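Local coordinates for uncharacterized ATP-binding protein MJECL15 (Methanocaldococcus jannaschii, PDB 3H92), which is of unknown function but probably binds ATP, the crystallised part being a domain of the helix-turn-helix clan, at residues L21-E25 against E26-G30; R59-L62 against I63-I67. One frame throughout, in Å; residues are numbered along the deposited sequence.

Interaction 1 (L21-E25 against E26-G30); sequences LEKVE and EDYEG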
ATOM      1  N   LEU A  21       3.310  -4.551  -7.133  1.00 32.82           N
ATOM      2  CA  LEU A  21       2.074  -4.698  -7.880  1.00 34.32           C
ATOM      3  C   LEU A  21       2.151  -5.815  -8.961  1.00 35.93           C
ATOM      4  O   LEU A  21       1.151  -6.566  -9.155  1.00 35.34           O
ATOM      5  CB  LEU A  21       1.633  -3.359  -8.479  1.00 34.26           C
ATOM      6  CG  LEU A  21       0.957  -2.365  -7.508  1.00 34.07           C
ATOM      7  CD1 LEU A  21       0.665  -1.068  -8.206  1.00 33.45           C
ATOM      8  CD2 LEU A  21      -0.304  -2.945  -6.928  1.00 29.86           C
ATOM      9  N   GLU A  22       3.319  -5.949  -9.629  1.00 37.23           N
ATOM     10  CA  GLU A  22       3.550  -7.051 -10.606  1.00 38.27           C
ATOM     11  C   GLU A  22       3.452  -8.418  -9.900  1.00 38.38           C
ATOM     12  O   GLU A  22       2.751  -9.325 -10.364  1.00 36.77           O
ATOM     13  CB  GLU A  22       4.894  -6.943 -11.360  1.00 38.61           C
ATOM     14  CG  GLU A  22       5.284  -8.297 -12.047  1.00 41.52           C
ATOM     15  CD  GLU A  22       6.775  -8.460 -12.484  1.00 43.81           C
ATOM     16  OE1 GLU A  22       7.391  -9.526 -12.141  1.00 42.54           O
ATOM     17  OE2 GLU A  22       7.294  -7.552 -13.187  1.00 44.40           O
ATOM     18  N   LYS A  23       4.133  -8.526  -8.759  1.00 38.57           N
ATOM     19  CA  LYS A  23       4.113  -9.747  -7.978  1.00 38.76           C
ATOM     20  C   LYS A  23       2.675 -10.135  -7.632  1.00 38.34           C
ATOM     21  O   LYS A  23       2.287 -11.300  -7.730  1.00 36.38           O
ATOM     22  CB  LYS A  23       4.988  -9.561  -6.714  1.00 39.25           C
ATOM     23  CG  LYS A  23       6.507  -9.808  -6.925  1.00 41.63           C
ATOM     24  CD  LYS A  23       6.759 -11.226  -7.575  1.00 46.04           C
ATOM     25  CE  LYS A  23       8.187 -11.863  -7.327  1.00 47.48           C
ATOM     26  NZ  LYS A  23       8.196 -13.377  -7.253  1.00 47.04           N
ATOM     27  N   VAL A  24       1.888  -9.137  -7.259  1.00 38.58           N
ATOM     28  CA  VAL A  24       0.536  -9.376  -6.801  1.00 40.13           C
ATOM     29  C   VAL A  24      -0.377  -9.813  -7.944  1.00 41.60           C
ATOM     30  O   VAL A  24      -1.251 -10.695  -7.749  1.00 42.85           O
ATOM     31  CB  VAL A  24      -0.035  -8.140  -6.059  1.00 40.00           C
ATOM     32  CG1 VAL A  24      -1.503  -8.308  -5.799  1.00 40.37           C
ATOM     33  CG2 VAL A  24       0.704  -7.949  -4.750  1.00 38.27           C
ATOM     34  N   GLU A  25      -0.178  -9.260  -9.135  1.00 42.85           N
ATOM     35  CA  GLU A  25      -1.047  -9.645 -10.228  1.00 45.04           C
ATOM     36  C   GLU A  25      -0.712 -11.059 -10.714  1.00 46.47           C
ATOM     37  O   GLU A  25      -1.575 -11.923 -10.829  1.00 46.13           O
ATOM     38  CB  GLU A  25      -0.925  -8.681 -11.400  1.00 45.55           C
ATOM     39  CG  GLU A  25      -1.722  -9.153 -12.645  1.00 47.28           C
ATOM     40  CD  GLU A  25      -2.090  -8.013 -13.607  1.00 49.62           C
ATOM     41  OE1 GLU A  25      -3.049  -8.202 -14.428  1.00 49.19           O
ATOM     42  OE2 GLU A  25      -1.421  -6.943 -13.514  1.00 49.61           O
ATOM     43  N   GLU A  26       0.561 -11.263 -10.989  1.00 48.34           N
ATOM     44  CA  GLU A  26       1.044 -12.482 -11.612  1.00 50.84           C
ATOM     45  C   GLU A  26       1.104 -13.630 -10.635  1.00 52.05           C
ATOM     46  O   GLU A  26       0.598 -14.742 -10.878  1.00 52.22           O
ATOM     47  CB  GLU A  26       2.470 -12.253 -12.160  1.00 50.85           C
ATOM     48  CG  GLU A  26       2.563 -11.177 -13.210  1.00 52.11           C
ATOM     49  CD  GLU A  26       1.579 -11.432 -14.338  1.00 55.10           C
ATOM     50  OE1 GLU A  26       1.411 -12.627 -14.714  1.00 54.45           O
ATOM     51  OE2 GLU A  26       0.953 -10.437 -14.814  1.00 59.25           O
ATOM     52  N   ASP A  27       1.755 -13.340  -9.521  1.00 53.72           N
ATOM     53  CA  ASP A  27       2.421 -14.379  -8.796  1.00 55.20           C
ATOM     54  C   ASP A  27       1.624 -14.740  -7.564  1.00 56.56           C
ATOM     55  O   ASP A  27       1.397 -15.930  -7.349  1.00 57.54           O
ATOM     56  CB  ASP A  27       3.887 -13.987  -8.507  1.00 55.07           C
ATOM     57  CG  ASP A  27       4.730 -13.764  -9.804  1.00 55.15           C
ATOM     58  OD1 ASP A  27       4.404 -14.307 -10.895  1.00 55.90           O
ATOM     59  OD2 ASP A  27       5.759 -13.058  -9.721  1.00 54.42           O
ATOM     60  N   TYR A  28       1.157 -13.753  -6.788  1.00 57.94           N
ATOM     61  CA  TYR A  28       0.377 -14.070  -5.585  1.00 58.96           C
ATOM     62  C   TYR A  28      -1.059 -14.371  -5.929  1.00 59.34           C
ATOM     63  O   TYR A  28      -1.872 -13.458  -6.176  1.00 59.32           O
ATOM     64  CB  TYR A  28       0.488 -13.006  -4.510  1.00 59.16           C
ATOM     65  CG  TYR A  28       1.920 -12.746  -4.156  1.00 61.45           C
ATOM     66  CD1 TYR A  28       2.388 -11.454  -4.025  1.00 63.56           C
ATOM     67  CD2 TYR A  28       2.822 -13.792  -4.008  1.00 63.91           C
ATOM     68  CE1 TYR A  28       3.698 -11.201  -3.715  1.00 64.48           C
ATOM     69  CE2 TYR A  28       4.139 -13.552  -3.716  1.00 65.92           C
ATOM     70  CZ  TYR A  28       4.575 -12.245  -3.564  1.00 66.52           C
ATOM     71  OH  TYR A  28       5.893 -11.966  -3.258  1.00 68.29           O
ATOM     72  N   GLU A  29      -1.315 -15.687  -5.975  1.00 59.90           N
ATOM     73  CA  GLU A  29      -2.646 -16.280  -6.136  1.00 60.47           C
ATOM     74  C   GLU A  29      -3.495 -15.930  -4.882  1.00 59.68           C
ATOM     75  O   GLU A  29      -4.728 -15.766  -4.977  1.00 60.25           O
ATOM     76  CB  GLU A  29      -2.554 -17.827  -6.369  1.00 61.15           C
ATOM     77  CG  GLU A  29      -3.499 -18.393  -7.521  1.00 63.79           C
ATOM     78  CD  GLU A  29      -3.997 -19.894  -7.339  1.00 67.89           C
ATOM     79  OE1 GLU A  29      -4.177 -20.594  -8.380  1.00 69.87           O
ATOM     80  OE2 GLU A  29      -4.238 -20.376  -6.187  1.00 70.06           O
ATOM     81  N   GLY A  30      -2.829 -15.783  -3.726  1.00 58.15           N
ATOM     82  CA  GLY A  30      -3.496 -15.397  -2.478  1.00 56.62           C
ATOM     83  C   GLY A  30      -4.028 -13.972  -2.379  1.00 55.03           C
ATOM     84  O   GLY A  30      -4.923 -13.710  -1.557  1.00 55.48           O
TER
HETATM   85  O   HOH W   1      -2.281 -13.698  -8.899  1.00 32.60           O

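Interaction 2 (R59-L62 against I63-I67); sequences RIFL and IKENI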
ATOM      1  N   ARG A  59      -4.256  -5.868   4.395  1.00 31.10           N
ATOM      2  CA  ARG A  59      -3.447  -5.039   5.290  1.00 32.28           C
ATOM      3  C   ARG A  59      -2.215  -5.772   5.747  1.00 30.86           C
ATOM      4  O   ARG A  59      -1.140  -5.216   5.759  1.00 30.95           O
ATOM      5  CB  ARG A  59      -4.215  -4.497   6.522  1.00 32.97           C
ATOM      6  CG  ARG A  59      -4.189  -5.401   7.738  1.00 37.39           C
ATOM      7  CD  ARG A  59      -4.571  -4.713   8.978  1.00 40.27           C
ATOM      8  NE  ARG A  59      -5.553  -5.477   9.735  1.00 42.79           N
ATOM      9  CZ  ARG A  59      -6.887  -5.305   9.672  1.00 45.40           C
ATOM     10  NH1 ARG A  59      -7.642  -6.048  10.465  1.00 43.55           N
ATOM     11  NH2 ARG A  59      -7.501  -4.422   8.838  1.00 45.33           N
ATOM     12  N   ILE A  60      -2.386  -7.016   6.139  1.00 30.00           N
ATOM     13  CA  ILE A  60      -1.294  -7.790   6.605  1.00 29.45           C
ATOM     14  C   ILE A  60      -0.186  -7.843   5.558  1.00 29.96           C
ATOM     15  O   ILE A  60       0.989  -7.648   5.850  1.00 29.31           O
ATOM     16  CB  ILE A  60      -1.784  -9.192   6.918  1.00 29.97           C
ATOM     17  CG1 ILE A  60      -2.487  -9.208   8.259  1.00 29.80           C
ATOM     18  CG2 ILE A  60      -0.638 -10.158   7.001  1.00 30.67           C
ATOM     19  CD1 ILE A  60      -2.928 -10.610   8.666  1.00 34.27           C
ATOM     20  N   PHE A  61      -0.583  -8.056   4.315  1.00 30.30           N
ATOM     21  CA  PHE A  61       0.345  -8.142   3.204  1.00 29.94           C
ATOM     22  C   PHE A  61       1.092  -6.846   2.930  1.00 29.85           C
ATOM     23  O   PHE A  61       2.303  -6.793   2.771  1.00 28.53           O
ATOM     24  CB  PHE A  61      -0.450  -8.577   1.966  1.00 30.46           C
ATOM     25  CG  PHE A  61       0.355  -8.598   0.719  1.00 32.47           C
ATOM     26  CD1 PHE A  61       1.229  -9.639   0.473  1.00 34.24           C
ATOM     27  CD2 PHE A  61       0.291  -7.533  -0.189  1.00 34.19           C
ATOM     28  CE1 PHE A  61       2.019  -9.659  -0.681  1.00 33.48           C
ATOM     29  CE2 PHE A  61       1.081  -7.525  -1.314  1.00 30.77           C
ATOM     30  CZ  PHE A  61       1.949  -8.586  -1.564  1.00 33.81           C
ATOM     31  N   LEU A  62       0.344  -5.768   2.867  1.00 30.59           N
ATOM     32  CA  LEU A  62       0.913  -4.453   2.611  1.00 30.22           C
ATOM     33  C   LEU A  62       1.793  -3.942   3.708  1.00 30.25           C
ATOM     34  O   LEU A  62       2.663  -3.139   3.475  1.00 31.47           O
ATOM     35  CB  LEU A  62      -0.232  -3.475   2.379  1.00 30.19           C
ATOM     36  CG  LEU A  62      -1.025  -3.751   1.102  1.00 29.29           C
ATOM     37  CD1 LEU A  62      -2.140  -2.707   0.987  1.00 31.89           C
ATOM     38  CD2 LEU A  62      -0.092  -3.709  -0.122  1.00 31.22           C
ATOM     39  N   ILE A  63       1.534  -4.389   4.921  1.00 30.99           N
ATOM     40  CA  ILE A  63       2.393  -4.081   6.052  1.00 31.46           C
ATOM     41  C   ILE A  63       3.677  -4.886   5.902  1.00 32.50           C
ATOM     42  O   ILE A  63       4.785  -4.335   6.000  1.00 32.39           O
ATOM     43  CB  ILE A  63       1.679  -4.461   7.411  1.00 31.77           C
ATOM     44  CG1 ILE A  63       0.635  -3.417   7.807  1.00 31.32           C
ATOM     45  CG2 ILE A  63       2.688  -4.674   8.590  1.00 31.03           C
ATOM     46  CD1 ILE A  63      -0.288  -3.856   8.877  1.00 26.98           C
ATOM     47  N   LYS A  64       3.526  -6.206   5.721  1.00 33.46           N
ATOM     48  CA  LYS A  64       4.654  -7.108   5.505  1.00 34.83           C
ATOM     49  C   LYS A  64       5.569  -6.586   4.383  1.00 34.63           C
ATOM     50  O   LYS A  64       6.775  -6.668   4.470  1.00 35.51           O
ATOM     51  CB  LYS A  64       4.144  -8.534   5.222  1.00 35.61           C
ATOM     52  CG  LYS A  64       5.086  -9.487   4.427  1.00 40.04           C
ATOM     53  CD  LYS A  64       4.360 -10.822   3.832  1.00 45.51           C
ATOM     54  CE  LYS A  64       4.531 -11.058   2.255  1.00 46.29           C
ATOM     55  NZ  LYS A  64       4.272 -12.450   1.689  1.00 49.37           N
ATOM     56  N   GLU A  65       4.989  -6.009   3.360  1.00 34.03           N
ATOM     57  CA  GLU A  65       5.725  -5.569   2.206  1.00 34.18           C
ATOM     58  C   GLU A  65       6.145  -4.122   2.281  1.00 33.55           C
ATOM     59  O   GLU A  65       6.531  -3.522   1.297  1.00 33.32           O
ATOM     60  CB  GLU A  65       4.846  -5.799   0.998  1.00 34.35           C
ATOM     61  CG  GLU A  65       4.524  -7.256   0.834  1.00 36.67           C
ATOM     62  CD  GLU A  65       5.734  -8.075   0.360  1.00 42.35           C
ATOM     63  OE1 GLU A  65       6.815  -7.502  -0.006  1.00 45.58           O
ATOM     64  OE2 GLU A  65       5.600  -9.325   0.362  1.00 46.35           O
ATOM     65  N   ASN A  66       6.087  -3.576   3.476  1.00 33.74           N
ATOM     66  CA  ASN A  66       6.536  -2.197   3.789  1.00 33.39           C
ATOM     67  C   ASN A  66       5.945  -1.068   2.980  1.00 31.67           C
ATOM     68  O   ASN A  66       6.607  -0.063   2.714  1.00 32.28           O
ATOM     69  CB  ASN A  66       8.066  -2.098   3.786  1.00 34.40           C
ATOM     70  CG  ASN A  66       8.709  -2.992   4.831  1.00 35.77           C
ATOM     71  OD1 ASN A  66       9.551  -3.838   4.493  1.00 41.21           O
ATOM     72  ND2 ASN A  66       8.293  -2.851   6.087  1.00 36.79           N
ATOM     73  N   ILE A  67       4.667  -1.201   2.666  1.00 30.71           N
ATOM     74  CA  ILE A  67       3.937  -0.155   1.945  1.00 29.25           C
ATOM     75  C   ILE A  67       3.140   0.636   2.990  1.00 29.26           C
ATOM     76  O   ILE A  67       3.050   1.872   2.914  1.00 27.04           O
ATOM     77  CB  ILE A  67       3.039  -0.772   0.898  1.00 28.18           C
ATOM     78  CG1 ILE A  67       3.861  -1.510  -0.162  1.00 28.11           C
ATOM     79  CG2 ILE A  67       2.116   0.267   0.224  1.00 26.44           C
ATOM     80  CD1 ILE A  67       4.852  -0.609  -1.003  1.00 22.39           C
TER

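Interaction 1 (L21-E25 against E26-G30)
Lys23 and Tyr28 meet obliquely at the last turn of helix 8-27: CB of Lys23 lies 3.7 Å from CE1 of the Tyr28 ring, neither squarely over its face nor at its edge. Val24 takes the edge instead, its CG2 in the ring plane and 4.0 Å from CD1, the two side chains at about a right angle. CG2 of Val24 stands anti to the carbonyl carbon, CG1 anti to the backbone N (chi1 170°), which turns the CG2 branch to the tyrosine. On the other flank Lys23 crosses Asp27 at a slant; bends at chi2 and chi4 bring the chain past the carboxylate, and NZ makes a weak salt bridge to OD2 at 3.5 Å. The backbone beneath widens here from alpha to pi-type hydrogen bonding, the helix being about to give way to the loop that leads to helix 33-45. Lys23 O marks the change: it accepts from Asp27 N at 2.8 Å and from Tyr28 N at 2.9 Å, the two donors arriving from opposite faces of the carbonyl plane. Replacing Tyr28 by an alanine would keep the backbone bond, yet Lys23 CB is likely to lose its aromatic neighbour and Val24 CG2 the ring edge beside it. Acidic groups crowd the outer side, where Glu25 and Glu26 run side by side, their carboxylate planes 28° apart and OE2 to OE2 4.4 Å; this proximity may raise their proton affinity somewhat. Val24 also packs on Val36 of helix 33-45. Beside the last turn, a water lies 2.7 Å from Glu25 O, to which it can donate, and near Tyr28 O, where the bond is weak; it has more acceptors in reach than protons.

Interaction 2 (R59-L62 against I63-I67)
Phe61 sends CG anti to its own nitrogen (chi1 175°), while Glu65 has CG beside the backbone N and folds back at chi2 (-72°); these two torsions lay the glutamate methylene over one face of the phenyl ring. This CH-pi contact places Glu65 CG 3.8 Å from the ring centroid, offset toward the rim. The helix 56-64 ends here in a Schellman motif: Asn66, with positive phi, is the C-prime residue, Ile67 N bonds back to Leu62 O at 2.9 Å, and Asn66 N to Ile63 O. The positive phi of Asn66 lets the chain leave the helix toward strand 68-71. Beside the turn, Leu62 CD2 approaches Ile67 CB at 4.4 Å, both residues also packing on Leu40 of helix 33-45. Lys64 passes the ring at a slant, and its NZ makes a long salt bridge to Glu65 OE2. The Glu65 carboxylate plane is inclined 45° to the phenyl ring, with OE2 3.7 Å from Phe61 CE1.

Overall arrangement
Both interactions finish a helix, yet by different means. Interaction 1 closes helix 8-27 at the surface with a widened turn, charged side chains and a water; interaction 2, nearer the centre of the chain, closes helix 56-64 with a Schellman turn around which Phe61, Leu62 and Ile67 are buried. The two meet: Val24 CG2 lies 3.5 Å from Phe61 CZ, and Tyr28 CE1 3.8 Å from Phe61 CE1, so the phenyl ring joins the two helix ends. Both also lean on helix 33-45, 21-25 through Val36 and 59-67 through Leu40. Phe61 and Ile67 also pack on helix 8-27 at Leu20, and Leu62 and Ile63 touch strand 68-71, which brings interaction 2 against the sheet.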